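Local structure of 3-phytase (Klebsiella pneumoniae, 2WNH) at residues D126-P129 with L130-T133; L287-H290 with D291-A295; C379-Q382 with A383-A387. The protein probably hydrolyses phytate (inositol hexakisphosphate), starting at the 3-phosphate, and releases inorganic phosphate. The protein carries 3 engineered substitutions. One frame throughout, in Å; residues are numbered along the deposited sequence.

Contact 1: D126-P129 with L130-T133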
loop_
_atom_site.group_PDB
_atom_site.type_symbol
_atom_site.label_atom_id
_atom_site.label_comp_id
_atom_site.label_asym_id
_atom_site.label_seq_id
_atom_site.Cartn_x
_atom_site.Cartn_y
_atom_site.Cartn_z
ATOM N N ASP B 126 29.553 24.106 -14.789
ATOM C CA ASP B 126 29.780 22.728 -15.209
ATOM C C ASP B 126 30.989 22.100 -14.522
ATOM O O ASP B 126 31.479 21.061 -14.957
ATOM C CB ASP B 126 29.876 22.596 -16.734
ATOM C CG ASP B 126 30.618 23.742 -17.375
ATOM O OD1 ASP B 126 31.657 24.163 -16.812
ATOM O OD2 ASP B 126 30.155 24.211 -18.449
ATOM N N ALA B 127 31.445 22.716 -13.431
ATOM C CA ALA B 127 32.576 22.186 -12.679
ATOM C C ALA B 127 32.381 22.269 -11.164
ATOM O O ALA B 127 32.179 23.355 -10.601
ATOM C CB ALA B 127 33.886 22.890 -13.099
ATOM N N ASP B 128 32.467 21.112 -10.511
ATOM C CA ASP B 128 32.357 20.994 -9.067
ATOM C C ASP B 128 33.750 20.634 -8.575
ATOM O O ASP B 128 34.327 19.691 -9.073
ATOM C CB ASP B 128 31.345 19.883 -8.729
ATOM C CG ASP B 128 31.145 19.670 -7.226
ATOM O OD1 ASP B 128 32.122 19.722 -6.440
ATOM O OD2 ASP B 128 29.981 19.408 -6.843
ATOM N N PRO B 129 34.300 21.388 -7.599
ATOM C CA PRO B 129 35.688 21.154 -7.160
ATOM C C PRO B 129 35.960 19.808 -6.457
ATOM O O PRO B 129 37.111 19.435 -6.272
ATOM C CB PRO B 129 35.947 22.318 -6.194
ATOM C CG PRO B 129 34.605 22.664 -5.663
ATOM C CD PRO B 129 33.666 22.480 -6.830
ATOM N N LEU B 130 34.913 19.068 -6.091
ATOM C CA LEU B 130 35.102 17.716 -5.583
ATOM C C LEU B 130 35.294 16.703 -6.707
ATOM O O LEU B 130 35.893 15.659 -6.490
ATOM C CB LEU B 130 33.870 17.285 -4.791
ATOM C CG LEU B 130 33.601 17.956 -3.446
ATOM C CD1 LEU B 130 32.206 17.534 -2.982
ATOM C CD2 LEU B 130 34.686 17.563 -2.416
ATOM N N PHE B 131 34.766 17.018 -7.889
ATOM C CA PHE B 131 34.643 16.043 -8.971
ATOM C C PHE B 131 35.420 16.371 -10.262
ATOM O O PHE B 131 36.155 15.531 -10.766
ATOM C CB PHE B 131 33.161 15.816 -9.298
ATOM C CG PHE B 131 32.303 15.487 -8.092
ATOM C CD1 PHE B 131 32.631 14.448 -7.223
ATOM C CD2 PHE B 131 31.131 16.212 -7.860
ATOM C CE1 PHE B 131 31.815 14.157 -6.119
ATOM C CE2 PHE B 131 30.303 15.903 -6.785
ATOM C CZ PHE B 131 30.648 14.897 -5.908
ATOM N N GLN B 132 35.231 17.583 -10.787
ATOM C CA GLN B 132 35.936 18.062 -11.988
ATOM C C GLN B 132 37.240 18.702 -11.533
ATOM O O GLN B 132 37.478 19.893 -11.747
ATOM C CB GLN B 132 35.066 19.074 -12.747
ATOM C CG GLN B 132 33.928 18.432 -13.548
ATOM C CD GLN B 132 32.793 17.887 -12.675
ATOM O OE1 GLN B 132 32.325 18.572 -11.768
ATOM N NE2 GLN B 132 32.355 16.646 -12.945
ATOM N N THR B 133 38.071 17.895 -10.884
ATOM C CA THR B 133 39.291 18.383 -10.235
ATOM C C THR B 133 40.366 18.837 -11.238
ATOM O O THR B 133 41.274 19.601 -10.896
ATOM C CB THR B 133 39.865 17.327 -9.266
ATOM O OG1 THR B 133 40.034 16.079 -9.957
ATOM C CG2 THR B 133 38.932 17.143 -8.086
#

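Contact 2: L287-H290 with D291-A295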
loop_
_atom_site.group_PDB
_atom_site.type_symbol
_atom_site.label_atom_id
_atom_site.label_comp_id
_atom_site.label_asym_id
_atom_site.label_seq_id
_atom_site.Cartn_x
_atom_site.Cartn_y
_atom_site.Cartn_z
ATOM N N LEU B 287 27.047 11.394 -2.372
ATOM C CA LEU B 287 27.791 12.045 -3.445
ATOM C C LEU B 287 27.702 11.165 -4.685
ATOM O O LEU B 287 27.918 9.959 -4.618
ATOM C CB LEU B 287 29.262 12.190 -3.051
ATOM C CG LEU B 287 29.558 12.827 -1.687
ATOM C CD1 LEU B 287 31.078 12.859 -1.470
ATOM C CD2 LEU B 287 28.969 14.226 -1.599
ATOM N N VAL B 288 27.414 11.781 -5.825
ATOM C CA VAL B 288 27.221 11.002 -7.033
ATOM C C VAL B 288 28.131 11.578 -8.123
ATOM O O VAL B 288 27.989 12.745 -8.517
ATOM C CB VAL B 288 25.725 10.967 -7.448
ATOM C CG1 VAL B 288 25.525 10.052 -8.658
ATOM C CG2 VAL B 288 24.844 10.448 -6.257
ATOM N N ALA B 289 29.039 10.734 -8.598
ATOM C CA ALA B 289 30.054 11.163 -9.564
ATOM C C ALA B 289 30.430 10.024 -10.518
ATOM O O ALA B 289 29.566 9.276 -10.986
ATOM C CB ALA B 289 31.284 11.740 -8.837
ATOM N N HIS B 290 31.718 9.881 -10.789
ATOM C CA HIS B 290 32.179 9.073 -11.923
ATOM C C HIS B 290 33.118 7.980 -11.439
ATOM O O HIS B 290 33.652 8.042 -10.326
ATOM C CB HIS B 290 32.813 9.995 -12.995
ATOM C CG HIS B 290 31.976 11.204 -13.299
ATOM N ND1 HIS B 290 31.071 11.250 -14.342
ATOM C CD2 HIS B 290 31.857 12.390 -12.648
ATOM C CE1 HIS B 290 30.453 12.419 -14.336
ATOM N NE2 HIS B 290 30.914 13.131 -13.319
ATOM N N ASP B 291 33.302 6.955 -12.269
ATOM C CA ASP B 291 34.192 5.864 -11.916
ATOM C C ASP B 291 35.610 6.384 -11.694
ATOM O O ASP B 291 36.312 5.884 -10.835
ATOM C CB ASP B 291 34.159 4.729 -12.956
ATOM C CG ASP B 291 34.286 5.212 -14.411
ATOM O OD1 ASP B 291 34.584 6.399 -14.697
ATOM O OD2 ASP B 291 34.091 4.359 -15.292
ATOM N N THR B 292 36.001 7.401 -12.461
ATOM C CA THR B 292 37.291 8.082 -12.277
ATOM C C THR B 292 37.520 8.516 -10.812
ATOM O O THR B 292 38.578 8.275 -10.211
ATOM C CB THR B 292 37.335 9.310 -13.204
ATOM O OG1 THR B 292 37.232 8.855 -14.562
ATOM C CG2 THR B 292 38.663 10.069 -13.050
ATOM N N ASN B 293 36.503 9.163 -10.245
ATOM C CA ASN B 293 36.569 9.648 -8.874
ATOM C C ASN B 293 36.674 8.506 -7.865
ATOM O O ASN B 293 37.497 8.552 -6.938
ATOM C CB ASN B 293 35.345 10.521 -8.569
ATOM C CG ASN B 293 35.174 11.655 -9.555
ATOM O OD1 ASN B 293 34.314 11.601 -10.429
ATOM N ND2 ASN B 293 36.025 12.668 -9.451
ATOM N N ILE B 294 35.840 7.482 -8.031
ATOM C CA ILE B 294 35.899 6.304 -7.171
ATOM C C ILE B 294 37.256 5.611 -7.225
ATOM O O ILE B 294 37.812 5.267 -6.192
ATOM C CB ILE B 294 34.765 5.303 -7.454
ATOM C CG1 ILE B 294 33.430 5.977 -7.116
ATOM C CG2 ILE B 294 34.968 4.030 -6.621
ATOM C CD1 ILE B 294 32.165 5.209 -7.566
ATOM N N ALA B 295 37.788 5.428 -8.437
ATOM C CA ALA B 295 39.117 4.821 -8.595
ATOM C C ALA B 295 40.205 5.620 -7.875
ATOM O O ALA B 295 41.054 5.037 -7.181
ATOM C CB ALA B 295 39.456 4.649 -10.073
#

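Contact 3: C379-Q382 with A383-A387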
loop_
_atom_site.group_PDB
_atom_site.type_symbol
_atom_site.label_atom_id
_atom_site.label_comp_id
_atom_site.label_asym_id
_atom_site.label_seq_id
_atom_site.Cartn_x
_atom_site.Cartn_y
_atom_site.Cartn_z
ATOM N N CYS B 379 36.000 -1.071 12.441
ATOM C CA CYS B 379 37.397 -0.711 12.695
ATOM C C CYS B 379 37.473 0.480 13.657
ATOM O O CYS B 379 36.788 1.489 13.441
ATOM C CB CYS B 379 38.058 -0.360 11.351
ATOM S SG CYS B 379 37.981 -1.751 10.168
ATOM N N PRO B 380 38.299 0.389 14.724
ATOM C CA PRO B 380 38.420 1.555 15.605
ATOM C C PRO B 380 38.554 2.850 14.810
ATOM O O PRO B 380 39.416 2.971 13.926
ATOM C CB PRO B 380 39.677 1.228 16.431
ATOM C CG PRO B 380 39.588 -0.260 16.560
ATOM C CD PRO B 380 39.138 -0.731 15.199
ATOM N N PHE B 381 37.714 3.818 15.145
ATOM C CA PHE B 381 37.436 4.954 14.264
ATOM C C PHE B 381 38.678 5.795 13.927
ATOM O O PHE B 381 38.973 5.986 12.739
ATOM C CB PHE B 381 36.315 5.848 14.848
ATOM C CG PHE B 381 35.907 6.970 13.938
ATOM C CD1 PHE B 381 34.934 6.759 12.952
ATOM C CD2 PHE B 381 36.475 8.241 14.065
ATOM C CE1 PHE B 381 34.539 7.806 12.091
ATOM C CE2 PHE B 381 36.086 9.295 13.224
ATOM C CZ PHE B 381 35.130 9.072 12.225
ATOM N N GLN B 382 39.401 6.301 14.940
ATOM C CA GLN B 382 40.545 7.199 14.648
ATOM C C GLN B 382 41.670 6.529 13.854
ATOM O O GLN B 382 42.206 7.108 12.901
ATOM C CB GLN B 382 41.122 7.823 15.923
ATOM C CG GLN B 382 42.113 8.955 15.618
ATOM C CD GLN B 382 41.582 9.922 14.559
ATOM O OE1 GLN B 382 40.520 10.533 14.747
ATOM N NE2 GLN B 382 42.305 10.050 13.437
ATOM N N ALA B 383 42.033 5.314 14.261
ATOM C CA ALA B 383 43.039 4.535 13.548
ATOM C C ALA B 383 42.641 4.252 12.099
ATOM O O ALA B 383 43.507 4.164 11.227
ATOM C CB ALA B 383 43.303 3.214 14.280
ATOM N N ALA B 384 41.339 4.070 11.845
ATOM C CA ALA B 384 40.859 3.813 10.489
ATOM C C ALA B 384 40.989 5.072 9.636
ATOM O O ALA B 384 41.508 5.028 8.504
ATOM C CB ALA B 384 39.423 3.313 10.525
ATOM N N ILE B 385 40.535 6.197 10.184
ATOM C CA ILE B 385 40.683 7.502 9.525
ATOM C C ILE B 385 42.144 7.799 9.166
ATOM O O ILE B 385 42.443 8.211 8.045
ATOM C CB ILE B 385 40.088 8.626 10.400
ATOM C CG1 ILE B 385 38.574 8.381 10.616
ATOM C CG2 ILE B 385 40.394 10.007 9.812
ATOM C CD1 ILE B 385 37.699 8.613 9.383
ATOM N N THR B 386 43.039 7.580 10.122
ATOM C CA THR B 386 44.469 7.822 9.914
ATOM C C THR B 386 45.035 6.948 8.807
ATOM O O THR B 386 45.752 7.437 7.933
ATOM C CB THR B 386 45.259 7.595 11.209
ATOM O OG1 THR B 386 44.811 8.541 12.188
ATOM C CG2 THR B 386 46.776 7.804 10.973
ATOM N N ALA B 387 44.721 5.658 8.849
ATOM C CA ALA B 387 45.199 4.735 7.831
ATOM C C ALA B 387 44.662 5.073 6.441
ATOM O O ALA B 387 45.410 5.072 5.451
ATOM C CB ALA B 387 44.877 3.284 8.206
#

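Contact 1: D126-P129 with L130-T133
Asp128 meets Leu130, Phe131 and Gln132 through its side chain and both backbone polar atoms. With chi1 at -180°, its CG lies opposite the backbone N, and the carboxylate lies beside the Leu130 side chain, which points the same way. Asp128 OD1 there takes the Leu130 amide, N to OD1 2.9 Å, on the anti side of the carboxylate and somewhat out of its plane. The same oxygen also forms a salt bridge with Arg94 on strand 91-95, a second grip that probably favours the charged carboxylate. Asp128 O accepts twice: Phe131 N stands 3.0 Å from it, well above the carbonyl plane, while Gln132 N, at 2.9 Å, comes in nearly along the C=O axis. Together the bonds from Leu130 N and Phe131 N define an Asx-Pro turn, an Asx turn laid over a type I beta turn with Pro129 and Leu130 at its corners. It lies in the loop between helices 99-112 and 143-154, with Leu130, Phe131 and Thr133 against helix 256-274. The Asp128 N-H is taken by the Gln132 side chain. Gln132 is bent at chi2 (72°), which folds its amide back so that an in-plane lone pair of OE1 receives Asp128 N at 2.8 Å; its NE2 bonds to Ser96 OG. Phe131 packs obliquely on the Asp128 carboxylate, Asp128 CG 3.5 Å from Phe131 CD2, with the two planes 52° apart, while Leu130 CB sits over the centre of one ring face. Thr133 CG2 lies 3.4 Å from Pro129 O, and Thr133 OG1 is hydrogen-bonded to the backbone O of Arg262.

Contact 2: L287-H290 with D291-A295
His290 and Asn293 lie side by side where strand 284-289 gives way to helix 291-301. Asn293 OD1 is the meeting point. It accepts the His290 amide, N to OD1 3.1 Å, on a lone pair in the carbonyl plane, although the N-H is bent to 139°. The same oxygen sits at the edge of the imidazole, in its plane, 3.4 Å from His290 CD2. Asn293 OD1 also touches Ala289 CB, at 3.4 Å. Ring and amide planes are turned 50° apart, so the two groups do not stack. Asn293 reaches back along the chain because its CG stands opposite its own carbonyl carbon (chi1 -55°), directed to the strand end. The backbone repeats the link in the other sense: His290 O takes Ile294 N at 3.2 Å in a nearly straight, in-plane bond that opens the helix, and a weak, bent one from Asn293 N. Asp291 OD1 turns back to its neighbour, 2.8 Å from Thr292 N, in another weak bond.

Further out, Ser96 OG bonds to His290 NE2, while Leu98 and residues Arg100 and Thr101 of helix 99-112 touch the His290 side chain. Asn293 ND2 gives a hydrogen bond to Phe131 O, which steadies the amide and leaves OD1 directed at the His290 amide. Asp291 OD2 faces Arg24 in a long, weak ion pair. His290 holds the N-cap position, and the bond from its N-H to the Asn293 side chain is one half of a capping box; the His290 side chain does not return it, its ring bonding to Ser96. The His290-Asp291 pair resembles the His-Asp motif of histidine acid phosphatases, which in relatives belongs to the active site, so the same role is probable here.

Contact 3: C379-Q382 with A383-A387
This is the first turn of helix 381-388, started directly from the end of strand 376-380 with Pro380 at the N-cap position. Pro380 O accepts Ala384 N at 3.0 Å, and the next bond, Ile385 N to Phe381 O, is nearly straight at 173°. Gln382 O continues the series, 2.9 Å from Thr386 N. Beside this backbone spiral, Ile385 leans on the aromatic ring one turn earlier. Its CG1 methylene hangs over one face of Phe381, 4.0 Å from the ring centroid and offset toward the rim, in a CH-pi contact, while Ile385 CD1 reaches Phe381 CZ. Phe381 CB points away from the following residues, but with CG anti to the backbone N (chi1 -175°) the ring comes back beside Ile385. Nearer the strand, Cys379 CB packs against Ala384 CB at 4.0 Å, and the Cys379 sulfur is tied to Cys370 in a disulfide. Phe381 and Ile385 both cover Val274 at the end of helix 256-274, and Phe381 and Ala384 rest on Leu336 of strand 334-342, the antiparallel neighbour of strand 376-380.

Along the chain the three contacts follow one another in series. Contacts 1 and 2 adjoin, their centres about 11 Å apart: the Phe131 ring of the loop turn packs on Ala289, Phe131 CD1 to Ala289 CB 3.4 Å. The turn therefore lies against the strand-helix junction that carries the His-Asp pair. Contact 3 is remote, its centre about 28 Å from that of contact 1 and about 23 Å from that of contact 2. Even so, strands 284-289 and 376-380 belong to the same mixed sheet, and side chains of all three contacts meet helix 256-274, which runs from the neighbourhood of the probable active site to the outlying C-terminal helix 381-388.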